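Local coordinates for protein hypothetical glycoside hydrolase (Parabacteroides distasonis, PDB 3TAW) that is of undetermined function but probably belongs to the five-bladed beta-propeller glycoside hydrolase-like proteins, at residues E246-I252 with F323-L327. Numbering follows the deposited sequence.
Sequences ECGPPAI and FVEGL. With EDO (1,2-ethanediol), chain I.
Pro249 packs against Leu327 at the centre of an interface between the innermost strands of two blades, 244-254 and 322-330, whose segments 246-252 and 323-327 run side by side in nearly the same direction. The apolar contacts run from Pro249 to Ile252. Pro249 CB lies 3.9 Å from Leu327 CB, while at the other end of the pyrrolidine ring CD reaches Val324 CG2 at 4.0 Å. Further along, Ile252 CD1 meets Leu327 CD2 at 3.7 Å, the two side chains crossing at about a right angle; Trp334 on the neighbouring strand touches both.

Backbone carbonyls take part without conventional hydrogen bonds. Gly248 CA approaches Val324 O to 3.2 Å, and Pro249 CA-H makes a bent contact with Glu325 O (CA to O 3.5 Å, angle at H 127°). The latter carbonyl belongs to a classic beta bulge, in which Glu325 and Gly326 both face Tyr337. Leu327 O instead accepts a hydrogen bond from a bound 1,2-ethanediol.

At the polar end, Glu246 OE1 sits 3.4 Å from Phe323 CE1, at the ring edge. With CG anti to the backbone N (chi1 -177°) and the chain extended, the carboxylate reaches this edge, its plane 84° from the ring's. Glu246 OE2 is hydrogen-bonded to Ser178 OG.

The two blades therefore meet through buried apolar packing and a CA-H...O contact to the bulge carbonyl, while the carboxylate lies where the ring's edge hydrogens probably offer weak electrostatic stabilisation.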
# COMPACT_ATOMS: atom_id res chain seq x y z
N GLU A 246 -1.00 9.99 1.18
CA GLU A 246 -1.42 8.74 0.54
C GLU A 246 -1.21 7.55 1.48
O GLU A 246 -0.08 7.26 1.92
CB GLU A 246 -0.67 8.53 -0.78
CG GLU A 246 -1.11 7.31 -1.54
CD GLU A 246 -0.70 7.31 -2.99
OE1 GLU A 246 0.23 8.08 -3.34
OE2 GLU A 246 -1.33 6.58 -3.79
N CYS A 247 -2.30 6.86 1.78
CA CYS A 247 -2.26 5.77 2.73
C CYS A 247 -1.22 4.72 2.35
O CYS A 247 -0.97 4.47 1.18
CB CYS A 247 -3.64 5.14 2.86
SG CYS A 247 -4.85 6.24 3.59
N GLY A 248 -0.60 4.13 3.37
CA GLY A 248 0.49 3.18 3.20
C GLY A 248 0.02 1.76 3.48
O GLY A 248 -0.99 1.31 2.92
N PRO A 249 0.75 1.02 4.33
CA PRO A 249 0.32 -0.32 4.65
C PRO A 249 -0.96 -0.35 5.49
O PRO A 249 -1.47 0.70 5.89
CB PRO A 249 1.50 -0.88 5.46
CG PRO A 249 2.11 0.30 6.09
CD PRO A 249 1.93 1.43 5.12
N PRO A 250 -1.48 -1.55 5.78
CA PRO A 250 -2.60 -1.62 6.72
C PRO A 250 -2.33 -0.91 8.05
O PRO A 250 -1.18 -0.90 8.56
CB PRO A 250 -2.80 -3.12 6.92
CG PRO A 250 -2.31 -3.72 5.62
CD PRO A 250 -1.11 -2.89 5.29
N ALA A 251 -3.39 -0.29 8.57
CA ALA A 251 -3.35 0.42 9.84
C ALA A 251 -3.33 -0.58 10.98
O ALA A 251 -3.79 -1.72 10.83
CB ALA A 251 -4.56 1.35 9.97
N ILE A 252 -2.81 -0.13 12.13
CA ILE A 252 -2.62 -0.96 13.31
C ILE A 252 -3.31 -0.38 14.54
O ILE A 252 -2.93 0.69 15.03
CB ILE A 252 -1.13 -1.16 13.63
CG1 ILE A 252 -0.40 -1.74 12.42
CG2 ILE A 252 -0.98 -2.12 14.81
CD1 ILE A 252 1.08 -2.00 12.62
N PHE A 323 8.16 4.64 -0.52
CA PHE A 323 6.72 4.51 -0.56
C PHE A 323 6.29 3.30 0.25
O PHE A 323 6.36 2.15 -0.21
CB PHE A 323 6.23 4.41 -2.02
CG PHE A 323 4.76 4.67 -2.17
CD1 PHE A 323 4.26 5.97 -2.23
CD2 PHE A 323 3.87 3.60 -2.20
CE1 PHE A 323 2.89 6.19 -2.35
CE2 PHE A 323 2.50 3.81 -2.33
CZ PHE A 323 2.02 5.09 -2.40
N VAL A 324 5.90 3.56 1.50
CA VAL A 324 5.63 2.51 2.46
C VAL A 324 4.33 1.83 2.16
O VAL A 324 3.33 2.49 1.92
CB VAL A 324 5.72 3.02 3.92
CG1 VAL A 324 7.17 3.46 4.22
CG2 VAL A 324 4.70 4.13 4.18
N GLU A 325 4.33 0.49 2.15
CA GLU A 325 3.15 -0.22 1.65
C GLU A 325 2.92 -1.63 2.18
O GLU A 325 1.80 -2.14 2.10
CB GLU A 325 3.20 -0.23 0.11
CG GLU A 325 1.94 -0.75 -0.59
CD GLU A 325 1.92 -0.44 -2.09
OE1 GLU A 325 2.61 0.51 -2.52
OE2 GLU A 325 1.23 -1.16 -2.87
N GLY A 326 3.99 -2.28 2.67
CA GLY A 326 3.93 -3.62 3.27
C GLY A 326 4.55 -3.58 4.66
O GLY A 326 5.58 -2.95 4.88
N LEU A 327 3.94 -4.26 5.62
CA LEU A 327 4.40 -4.23 7.01
C LEU A 327 4.01 -5.52 7.70
O LEU A 327 2.82 -5.88 7.70
CB LEU A 327 3.82 -3.02 7.74
CG LEU A 327 4.20 -2.87 9.21
CD1 LEU A 327 5.75 -2.76 9.39
CD2 LEU A 327 3.47 -1.64 9.82
C1 EDO I . -0.07 -7.92 6.75
O1 EDO I . -0.73 -9.15 7.12
C2 EDO I . -0.54 -6.74 7.63
O2 EDO I . 0.18 -5.51 7.37